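PDB 4GL8: oligopeptide ABC transporter OppAIV from Borrelia burgdorferi B31, which probably binds oligopeptides outside the inner membrane and delivers them to an ABC transporter for import. Local coordinates for residues Met60-Leu65 and Lys227-Lys232; Ser115-Leu120 and Ser150-Lys155; Lys316-Ser321 and Val493-Thr498; Tyr451-Ser456 and Glu482-Glu487. One frame throughout, in Å; residues are numbered along the deposited sequence.

Interaction 1: Met60-Leu65 and Lys227-Lys232; sequences MFLGIL and KYYNSK
L62 meets Y228 and Y229 with one end of its side chain. CB leaves the main chain pointing at the tyrosine loop but stops short of contact. From there CG swings away from the backbone N (chi1 -159°), lying nearly anti to it, and this extended first torsion carries the fork of the leucine across to the rings. At the fork the methyls part company. CD2 does most of the touching: it lies 3.6 Å from Y229 CE2 and 3.7 Å from Y229 CD2, approaching that ring obliquely, while Y228 CE1 is 4.2 Å from L62 CD2, which stands at the edge of the Y228 ring near its plane. L62 CD1 is the more distant methyl, 4.4 Å from Y228 CE1.

The loops joined in this way are the one between helix 51-57 and strand 65-67, which leads into the five-stranded antiparallel sheet, and the one between strands 219-224 and 238-242, whose strands belong to another sheet. A type I turn runs from Y228 to S231, closed by S231 N to Y228 O at 3.0 Å; the rings of Y228 and Y229 both project from it, and both present ring carbons to CD2. Leucine suits the place because one methyl, CD2, reaches both rings. Its backbone N bonds to the hydroxyl of S206, and its side chain also rests on L78 of strand 74-84. Tyrosine suits the partly exposed side of the turn: Y229 offers L62 carbon atoms and makes a cation-pi contact with R96.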
# COMPACT_ATOMS: atom_id res chain seq x y z
N MET A 60 11.84 -3.38 -10.85
CA MET A 60 11.90 -4.03 -12.13
C MET A 60 11.15 -3.32 -13.22
O MET A 60 11.55 -3.44 -14.35
CB MET A 60 11.39 -5.45 -12.03
CG MET A 60 12.15 -6.25 -11.01
SD MET A 60 11.84 -8.01 -11.12
CE MET A 60 10.25 -8.12 -10.35
N PHE A 61 10.07 -2.62 -12.89
CA PHE A 61 9.20 -1.98 -13.88
C PHE A 61 9.15 -0.48 -13.65
O PHE A 61 8.76 0.00 -12.59
CB PHE A 61 7.79 -2.60 -13.85
CG PHE A 61 7.78 -4.05 -14.26
CD1 PHE A 61 8.03 -5.05 -13.33
CD2 PHE A 61 7.61 -4.40 -15.58
CE1 PHE A 61 8.09 -6.38 -13.72
CE2 PHE A 61 7.66 -5.73 -15.97
CZ PHE A 61 7.91 -6.72 -15.04
N LEU A 62 9.57 0.24 -14.69
CA LEU A 62 9.52 1.69 -14.75
C LEU A 62 8.11 2.15 -15.11
O LEU A 62 7.53 1.68 -16.08
CB LEU A 62 10.50 2.14 -15.82
CG LEU A 62 11.00 3.56 -15.78
CD1 LEU A 62 11.67 3.86 -14.43
CD2 LEU A 62 11.97 3.74 -16.96
N GLY A 63 7.55 3.02 -14.29
CA GLY A 63 6.29 3.66 -14.58
C GLY A 63 6.44 4.80 -15.58
O GLY A 63 7.54 5.16 -15.97
N ILE A 64 5.30 5.36 -16.00
CA ILE A 64 5.34 6.51 -16.90
C ILE A 64 6.11 7.61 -16.15
O ILE A 64 6.95 8.32 -16.73
CB ILE A 64 3.92 6.94 -17.35
CG1 ILE A 64 3.28 5.85 -18.23
CG2 ILE A 64 3.99 8.22 -18.16
CD1 ILE A 64 1.78 5.96 -18.39
N LEU A 65 5.83 7.71 -14.87
CA LEU A 65 6.64 8.46 -13.97
C LEU A 65 7.21 7.41 -13.03
O LEU A 65 6.65 6.33 -12.90
CB LEU A 65 5.83 9.47 -13.18
CG LEU A 65 5.06 10.54 -13.93
CD1 LEU A 65 4.86 11.73 -13.02
CD2 LEU A 65 5.75 10.99 -15.20
N LYS A 227 19.53 -3.26 -20.45
CA LYS A 227 18.77 -2.46 -21.40
C LYS A 227 17.98 -1.33 -20.72
O LYS A 227 17.28 -0.58 -21.38
CB LYS A 227 17.83 -3.38 -22.22
CG LYS A 227 18.52 -4.63 -22.79
CD LYS A 227 18.18 -4.92 -24.25
CE LYS A 227 18.94 -3.97 -25.19
NZ LYS A 227 18.63 -4.11 -26.65
N TYR A 228 18.08 -1.23 -19.40
CA TYR A 228 17.47 -0.14 -18.66
C TYR A 228 18.03 1.16 -19.24
O TYR A 228 19.22 1.25 -19.49
CB TYR A 228 17.78 -0.30 -17.17
CG TYR A 228 17.38 0.86 -16.30
CD1 TYR A 228 16.08 1.36 -16.32
CD2 TYR A 228 18.29 1.45 -15.43
CE1 TYR A 228 15.69 2.41 -15.51
CE2 TYR A 228 17.93 2.50 -14.61
CZ TYR A 228 16.62 2.98 -14.66
OH TYR A 228 16.24 4.03 -13.88
N TYR A 229 17.19 2.17 -19.46
CA TYR A 229 17.64 3.37 -20.19
C TYR A 229 18.81 4.04 -19.48
O TYR A 229 19.64 4.67 -20.11
CB TYR A 229 16.49 4.38 -20.42
CG TYR A 229 16.18 5.26 -19.23
CD1 TYR A 229 16.75 6.52 -19.10
CD2 TYR A 229 15.33 4.80 -18.23
CE1 TYR A 229 16.46 7.30 -18.01
CE2 TYR A 229 15.05 5.56 -17.14
CZ TYR A 229 15.61 6.80 -17.03
OH TYR A 229 15.29 7.54 -15.92
N ASN A 230 18.85 3.90 -18.15
CA ASN A 230 19.91 4.48 -17.33
C ASN A 230 20.75 3.43 -16.61
O ASN A 230 21.17 3.66 -15.48
CB ASN A 230 19.30 5.45 -16.31
CG ASN A 230 20.29 6.50 -15.85
OD1 ASN A 230 21.12 6.97 -16.64
ND2 ASN A 230 20.23 6.87 -14.58
N SER A 231 21.00 2.30 -17.26
CA SER A 231 21.84 1.24 -16.69
C SER A 231 23.27 1.71 -16.29
O SER A 231 23.89 1.16 -15.40
CB SER A 231 21.93 0.06 -17.66
OG SER A 231 22.43 0.47 -18.92
N LYS A 232 23.75 2.72 -17.02
CA LYS A 232 24.89 3.58 -16.67
C LYS A 232 25.10 3.82 -15.18
O LYS A 232 26.23 3.86 -14.71
CB LYS A 232 24.61 4.95 -17.29
CG LYS A 232 25.77 5.83 -17.62
CD LYS A 232 25.34 7.31 -17.68
CE LYS A 232 24.09 7.55 -18.50
NZ LYS A 232 24.23 7.13 -19.93

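Interaction 2: Ser115-Leu120 and Ser150-Lys155; sequences SYLRIL and SELGIK
The C-terminal end of helix 109-119 packs here on the residues that lead into strand 154-158, an outermost strand of a five-stranded antiparallel sheet, with Y116, L117 and L120 meeting L152 and I154. At one end I154 sends its CD1 methyl to the root of the Y116 side chain, 3.4 Å from Y116 CB and 3.6 Å from Y116 CG. The two side chains lie roughly perpendicular, and the methyl approaches the ring obliquely. I154 CG1 lies anti to the carbonyl carbon (chi1 -58°), with CD1 continuing the extended chain toward the helix. Isoleucine thus supplies a long, slim apolar arm.

L152 meets L117 of the helix and L120, just past its end. Its CD2 is 3.7 Å from L117 CD2, these side chains passing antiparallel, and 3.9 Å from L120 CD1, which it meets tip to tip. Leucine suits position 152 because its forked end touches both. Between L152 and I154, G153 centres an inverse gamma turn, with a weak bond of 2.8 Å from I154 N to L152 O; both flanking side chains start out toward the helix. A139 and Y142 of helix 139-143 extend the apolar layer, while the Y116 hydroxyl makes a weak hydrogen bond with F182 O. No hydrogen bond joins the segments: this is a helix C-terminus packed through apolar side chains on the start of an outermost sheet strand.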
# COMPACT_ATOMS: atom_id res chain seq x y z
N SER A 115 -1.36 -2.42 -22.59
CA SER A 115 -1.22 -2.74 -21.18
C SER A 115 -2.42 -2.25 -20.35
O SER A 115 -3.02 -3.02 -19.55
CB SER A 115 0.08 -2.14 -20.65
OG SER A 115 0.15 -2.37 -19.26
N TYR A 116 -2.80 -0.99 -20.55
CA TYR A 116 -3.99 -0.47 -19.87
C TYR A 116 -5.24 -1.21 -20.24
O TYR A 116 -6.08 -1.46 -19.37
CB TYR A 116 -4.19 1.03 -20.06
CG TYR A 116 -3.22 1.81 -19.21
CD1 TYR A 116 -3.35 1.84 -17.82
CD2 TYR A 116 -2.18 2.51 -19.78
CE1 TYR A 116 -2.44 2.56 -17.03
CE2 TYR A 116 -1.29 3.24 -19.00
CZ TYR A 116 -1.43 3.26 -17.64
OH TYR A 116 -0.54 3.99 -16.88
N LEU A 117 -5.33 -1.65 -21.49
CA LEU A 117 -6.49 -2.47 -21.89
C LEU A 117 -6.60 -3.79 -21.10
O LEU A 117 -7.71 -4.20 -20.76
CB LEU A 117 -6.50 -2.75 -23.39
CG LEU A 117 -6.62 -1.57 -24.36
CD1 LEU A 117 -6.62 -2.15 -25.76
CD2 LEU A 117 -7.85 -0.73 -24.16
N ARG A 118 -5.49 -4.46 -20.83
CA ARG A 118 -5.51 -5.67 -19.99
C ARG A 118 -6.08 -5.41 -18.58
O ARG A 118 -6.90 -6.19 -18.11
CB ARG A 118 -4.11 -6.30 -19.88
CG ARG A 118 -3.97 -7.42 -18.84
CD ARG A 118 -2.57 -8.02 -18.88
NE ARG A 118 -2.42 -9.23 -18.08
CZ ARG A 118 -1.81 -9.32 -16.89
NH1 ARG A 118 -1.28 -8.25 -16.28
NH2 ARG A 118 -1.73 -10.52 -16.29
N ILE A 119 -5.65 -4.35 -17.88
CA ILE A 119 -6.15 -4.17 -16.51
C ILE A 119 -7.62 -3.77 -16.51
O ILE A 119 -8.31 -4.00 -15.53
CB ILE A 119 -5.30 -3.21 -15.66
CG1 ILE A 119 -5.70 -3.33 -14.19
CG2 ILE A 119 -5.44 -1.76 -16.14
CD1 ILE A 119 -4.76 -2.60 -13.27
N LEU A 120 -8.10 -3.22 -17.62
CA LEU A 120 -9.51 -2.87 -17.77
C LEU A 120 -10.35 -4.00 -18.34
O LEU A 120 -11.53 -3.80 -18.63
CB LEU A 120 -9.65 -1.62 -18.64
CG LEU A 120 -9.13 -0.35 -17.96
CD1 LEU A 120 -8.84 0.75 -18.97
CD2 LEU A 120 -10.12 0.13 -16.92
N SER A 150 -11.85 2.72 -28.68
CA SER A 150 -11.42 4.00 -29.26
C SER A 150 -11.86 5.25 -28.44
O SER A 150 -11.22 6.29 -28.53
CB SER A 150 -11.90 4.11 -30.71
OG SER A 150 -13.24 4.57 -30.75
N GLU A 151 -12.95 5.11 -27.67
CA GLU A 151 -13.49 6.16 -26.80
C GLU A 151 -12.85 6.23 -25.41
O GLU A 151 -13.21 7.09 -24.60
CB GLU A 151 -14.99 5.96 -26.59
N LEU A 152 -11.95 5.30 -25.11
CA LEU A 152 -11.26 5.26 -23.82
C LEU A 152 -10.24 6.38 -23.80
O LEU A 152 -9.56 6.62 -24.79
CB LEU A 152 -10.55 3.90 -23.63
CG LEU A 152 -9.67 3.72 -22.41
CD1 LEU A 152 -10.46 3.69 -21.10
CD2 LEU A 152 -8.88 2.43 -22.54
N GLY A 153 -10.11 7.04 -22.66
CA GLY A 153 -9.19 8.15 -22.53
C GLY A 153 -7.71 7.83 -22.43
O GLY A 153 -7.00 8.40 -21.60
N ILE A 154 -7.24 6.92 -23.27
CA ILE A 154 -5.82 6.54 -23.32
C ILE A 154 -5.55 6.39 -24.81
O ILE A 154 -6.21 5.58 -25.47
CB ILE A 154 -5.54 5.21 -22.58
CG1 ILE A 154 -5.98 5.29 -21.12
CG2 ILE A 154 -4.06 4.84 -22.60
CD1 ILE A 154 -5.80 4.00 -20.34
N LYS A 155 -4.64 7.19 -25.36
CA LYS A 155 -4.40 7.13 -26.78
C LYS A 155 -2.92 7.18 -27.10
O LYS A 155 -2.17 7.87 -26.42
CB LYS A 155 -5.10 8.29 -27.49
CG LYS A 155 -6.61 8.21 -27.49
CD LYS A 155 -7.15 9.49 -28.09
CE LYS A 155 -8.65 9.46 -28.28
NZ LYS A 155 -9.08 10.68 -28.99

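Interaction 3: Lys316-Ser321 and Val493-Thr498; sequences KTLTES and VFLNIT
Apolar contact comes first: L318 and L495 bring their CD2 methyls to 4.4 Å, a loose approach. The two chain directions differ by 34°, and side-chain ends meet across the 9.0 Å between the segment axes. Leucine suits position 318 because its branched apolar end touches both the L495 methyl and the N496 amide.

Van der Waals contact with a polar residue is the second kind. N496 faces both L318 and T319. Its ND2 is 4.0 Å from L318 CD2, the side chains standing nearly square to one another, and its CB is 4.1 Å from T319 CG2, where the two side chains run alongside with opposite sense. With CG between its own backbone N and carbonyl carbon (chi1 55°), the amide has ND2 near both L318 CD2 and T319 CG2.

No hydrogen bond joins the two segments themselves; just before the helical one, R315 NE bonds to F494 O. Within the helix T319 OG1 donates to K316 O at 3.2 Å, tilted 34° from the carbonyl plane, and E320 N donates to the same K316 O at 2.9 Å. Threonine fits a buried helical position facing a strand: its hydroxyl turns back to the helix backbone while CG2 faces the neighbour.

L495 and N496 together oppose S289 of strand 287-293 in a classic beta bulge, consistent with two consecutive residues both touching the helix. Helices 315-323 and 380-397 both pack on strand 492-504 at L495, the latter through I389, and on each other through L318, I385 and F388, with P329 of strand 328-329 beside T319.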
# COMPACT_ATOMS: atom_id res chain seq x y z
N LYS A 316 -2.12 5.41 23.19
CA LYS A 316 -0.84 5.95 23.64
C LYS A 316 0.07 4.85 24.20
O LYS A 316 1.27 4.80 23.90
CB LYS A 316 -1.02 7.05 24.69
N THR A 317 -0.49 3.99 25.04
CA THR A 317 0.30 2.89 25.61
C THR A 317 0.78 1.95 24.50
O THR A 317 1.89 1.44 24.56
CB THR A 317 -0.54 2.12 26.64
OG1 THR A 317 -0.73 2.97 27.77
CG2 THR A 317 0.13 0.84 27.09
N LEU A 318 -0.05 1.76 23.47
CA LEU A 318 0.33 0.91 22.34
C LEU A 318 1.56 1.48 21.63
O LEU A 318 2.50 0.74 21.34
CB LEU A 318 -0.81 0.72 21.35
CG LEU A 318 -0.48 -0.02 20.03
CD1 LEU A 318 0.03 -1.44 20.27
CD2 LEU A 318 -1.70 -0.07 19.12
N THR A 319 1.56 2.78 21.34
CA THR A 319 2.70 3.38 20.65
C THR A 319 3.93 3.52 21.57
O THR A 319 5.04 3.33 21.10
CB THR A 319 2.36 4.72 19.95
OG1 THR A 319 1.80 5.63 20.88
CG2 THR A 319 1.37 4.51 18.85
N GLU A 320 3.75 3.80 22.86
CA GLU A 320 4.92 4.06 23.73
C GLU A 320 5.52 2.84 24.45
O GLU A 320 6.70 2.87 24.81
CB GLU A 320 4.60 5.15 24.75
CG GLU A 320 4.14 6.44 24.08
CD GLU A 320 3.87 7.55 25.07
OE1 GLU A 320 3.58 7.27 26.26
OE2 GLU A 320 3.94 8.72 24.62
N SER A 321 4.73 1.80 24.66
CA SER A 321 5.19 0.62 25.41
C SER A 321 5.27 -0.65 24.56
O SER A 321 6.04 -1.54 24.88
CB SER A 321 4.29 0.37 26.62
N VAL A 493 -11.48 0.13 13.85
CA VAL A 493 -10.77 0.63 15.01
C VAL A 493 -9.46 1.22 14.50
O VAL A 493 -8.53 0.51 14.19
CB VAL A 493 -10.52 -0.51 16.00
CG1 VAL A 493 -9.76 -0.02 17.21
CG2 VAL A 493 -11.86 -1.12 16.40
N PHE A 494 -9.43 2.53 14.35
CA PHE A 494 -8.25 3.23 13.87
C PHE A 494 -7.29 3.42 15.03
O PHE A 494 -7.68 3.89 16.12
CB PHE A 494 -8.65 4.59 13.27
CG PHE A 494 -9.55 4.47 12.08
CD1 PHE A 494 -9.04 4.16 10.84
CD2 PHE A 494 -10.92 4.65 12.21
CE1 PHE A 494 -9.89 4.05 9.74
CE2 PHE A 494 -11.77 4.55 11.12
CZ PHE A 494 -11.26 4.23 9.88
N LEU A 495 -6.03 3.10 14.80
CA LEU A 495 -5.05 2.99 15.86
C LEU A 495 -3.90 3.99 15.82
O LEU A 495 -3.63 4.66 16.81
CB LEU A 495 -4.47 1.57 15.87
CG LEU A 495 -5.46 0.47 16.28
CD1 LEU A 495 -4.87 -0.90 16.03
CD2 LEU A 495 -5.82 0.59 17.74
N ASN A 496 -3.19 4.06 14.71
CA ASN A 496 -2.09 5.02 14.65
C ASN A 496 -1.66 5.29 13.23
O ASN A 496 -2.10 4.63 12.28
CB ASN A 496 -0.90 4.56 15.48
CG ASN A 496 -0.42 3.18 15.10
OD1 ASN A 496 0.10 2.98 14.01
ND2 ASN A 496 -0.62 2.21 16.00
N ILE A 497 -0.83 6.32 13.11
CA ILE A 497 -0.14 6.64 11.89
C ILE A 497 1.24 6.04 12.06
O ILE A 497 1.97 6.40 13.00
CB ILE A 497 0.02 8.15 11.69
CG1 ILE A 497 -1.33 8.88 11.83
CG2 ILE A 497 0.75 8.40 10.37
CD1 ILE A 497 -2.40 8.50 10.81
N THR A 498 1.62 5.18 11.14
CA THR A 498 2.77 4.28 11.33
C THR A 498 4.12 5.00 11.20
O THR A 498 4.24 5.94 10.44
CB THR A 498 2.69 3.16 10.27
OG1 THR A 498 1.68 2.22 10.67
CG2 THR A 498 4.03 2.45 10.08

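Interaction 4: Tyr451-Ser456 and Glu482-Glu487; sequences YGYSNS and EAIIIE
Y453 and N455 reach across to I484 and I485, and the torsions explain how. Y453 is stretched out, CG anti to the backbone N (chi1 177°), which carries its hydroxyl end to the helix. There I485 CG2 lies 3.6 Å from Y453 OH and 3.9 Å from Y453 CE2, oblique to the ring, with the tyrosine side chain set almost perpendicular to the isoleucine. N455 is extended in the same sense (chi1 179°), and the two side chains run out from alternate residues of the loop toward the same helix.

I484 receives both. Its CG2, anti to its own backbone N, is 3.8 Å from Y453 OH and 3.8 Å from N455 ND2, so one methyl sits beside two polar ends. I485 holds CG1 between its own backbone N and carbonyl carbon (chi1 64°), a rotamer that leaves CG2 facing the tyrosine. Beta-branched isoleucine suits these positions because it offers apolar methyls that pack against the hydroxyl end of the tyrosine. Tyrosine is in turn long enough to reach the helix and brings a hydroxyl for D489.

The polar ends find that partner one turn farther along the same helix: D489 OD2 bonds both to Y453 OH and to N455 ND2. This carboxylate probably holds the two side chains in place over the isoleucines. N455 OD1 is meanwhile bound to Y458 N, while I484 also packs on E457 and L461. Asparagine is apt here, since one amide can accept from a helix N-terminus and donate to an acid: a side-chain N-cap opening helix 456-466, docked on the next helix in the chain, 471-489.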
# COMPACT_ATOMS: atom_id res chain seq x y z
N TYR A 451 -15.20 -5.16 5.64
CA TYR A 451 -16.04 -5.83 4.68
C TYR A 451 -17.48 -5.47 4.94
O TYR A 451 -17.95 -5.56 6.07
CB TYR A 451 -15.85 -7.33 4.80
CG TYR A 451 -16.41 -8.08 3.64
CD1 TYR A 451 -15.70 -8.17 2.45
CD2 TYR A 451 -17.65 -8.68 3.72
CE1 TYR A 451 -16.20 -8.86 1.36
CE2 TYR A 451 -18.16 -9.38 2.65
CZ TYR A 451 -17.43 -9.46 1.47
OH TYR A 451 -17.93 -10.13 0.40
N GLY A 452 -18.14 -4.98 3.90
CA GLY A 452 -19.59 -4.71 3.92
C GLY A 452 -19.99 -3.33 4.43
O GLY A 452 -21.18 -3.07 4.63
N TYR A 453 -19.02 -2.45 4.66
CA TYR A 453 -19.36 -1.11 5.09
C TYR A 453 -19.93 -0.37 3.89
O TYR A 453 -19.41 -0.48 2.77
CB TYR A 453 -18.17 -0.37 5.68
CG TYR A 453 -18.50 1.07 6.06
CD1 TYR A 453 -19.37 1.36 7.09
CD2 TYR A 453 -17.93 2.12 5.38
CE1 TYR A 453 -19.67 2.67 7.42
CE2 TYR A 453 -18.21 3.44 5.72
CZ TYR A 453 -19.08 3.71 6.73
OH TYR A 453 -19.37 5.04 7.03
N SER A 454 -21.01 0.37 4.12
CA SER A 454 -21.62 1.17 3.08
C SER A 454 -22.44 2.29 3.69
O SER A 454 -23.45 2.08 4.33
CB SER A 454 -22.53 0.33 2.18
OG SER A 454 -23.11 1.18 1.19
N ASN A 455 -21.97 3.50 3.47
CA ASN A 455 -22.68 4.67 3.92
C ASN A 455 -22.79 5.57 2.70
O ASN A 455 -21.78 6.09 2.20
CB ASN A 455 -21.93 5.34 5.06
CG ASN A 455 -22.64 6.58 5.54
OD1 ASN A 455 -22.90 7.47 4.77
ND2 ASN A 455 -22.94 6.63 6.80
N SER A 456 -24.00 5.71 2.20
CA SER A 456 -24.20 6.45 0.96
C SER A 456 -23.90 7.95 1.12
O SER A 456 -23.41 8.58 0.19
CB SER A 456 -25.62 6.20 0.42
OG SER A 456 -26.55 6.84 1.23
N GLU A 482 -14.49 12.03 6.44
CA GLU A 482 -13.67 11.38 7.45
C GLU A 482 -14.36 11.37 8.82
O GLU A 482 -14.24 10.38 9.54
CB GLU A 482 -12.30 12.05 7.59
CG GLU A 482 -11.36 11.20 8.43
CD GLU A 482 -9.95 11.75 8.57
OE1 GLU A 482 -9.12 10.97 9.08
OE2 GLU A 482 -9.70 12.94 8.22
N ALA A 483 -15.03 12.46 9.18
CA ALA A 483 -15.71 12.52 10.47
C ALA A 483 -16.75 11.43 10.60
O ALA A 483 -16.97 10.95 11.69
CB ALA A 483 -16.38 13.87 10.69
N ILE A 484 -17.40 11.06 9.50
CA ILE A 484 -18.40 10.00 9.53
C ILE A 484 -17.78 8.66 9.92
O ILE A 484 -18.31 7.96 10.76
CB ILE A 484 -19.14 9.85 8.17
CG1 ILE A 484 -20.02 11.06 7.88
CG2 ILE A 484 -19.99 8.59 8.13
CD1 ILE A 484 -20.51 11.08 6.46
N ILE A 485 -16.67 8.29 9.30
CA ILE A 485 -15.99 7.03 9.68
C ILE A 485 -15.26 7.08 11.03
O ILE A 485 -15.32 6.11 11.77
CB ILE A 485 -15.09 6.48 8.57
CG1 ILE A 485 -13.92 7.41 8.27
CG2 ILE A 485 -15.95 6.18 7.34
CD1 ILE A 485 -13.11 6.99 7.05
N ILE A 486 -14.61 8.19 11.37
CA ILE A 486 -13.88 8.27 12.66
C ILE A 486 -14.67 8.67 13.92
O ILE A 486 -14.23 8.31 15.00
CB ILE A 486 -12.54 9.08 12.58
CG1 ILE A 486 -12.75 10.59 12.54
CG2 ILE A 486 -11.73 8.66 11.36
CD1 ILE A 486 -11.44 11.35 12.47
N GLU A 487 -15.77 9.43 13.80
CA GLU A 487 -16.61 9.83 14.98
C GLU A 487 -18.02 9.24 15.03
O GLU A 487 -18.67 9.37 16.05
CB GLU A 487 -16.87 11.34 15.08
CG GLU A 487 -15.78 12.29 14.60
CD GLU A 487 -16.10 13.78 14.92
OE1 GLU A 487 -15.49 14.66 14.29
OE2 GLU A 487 -16.95 14.09 15.80

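The four contacts fall into two pairs, one in each half of the chain. Interactions 1 and 2 have centres 22 Å apart and touch where I64 CD1 lies 3.4 Å from Y116 OH; interaction 2 is nested within the loop that interaction 1 closes. Interactions 3 and 4, with centres 21 Å apart, meet through F494 CE2, 3.9 Å from I485 O, and interaction 4 is nested within the loop closed by interaction 3. Interaction 1 lies across the chain's centre from both; interactions 2 and 4 keep their nearest atoms about 19 Å apart. Proteins of this family generally hold peptide between two lobes, but no peptide-binding role is established for the residues described.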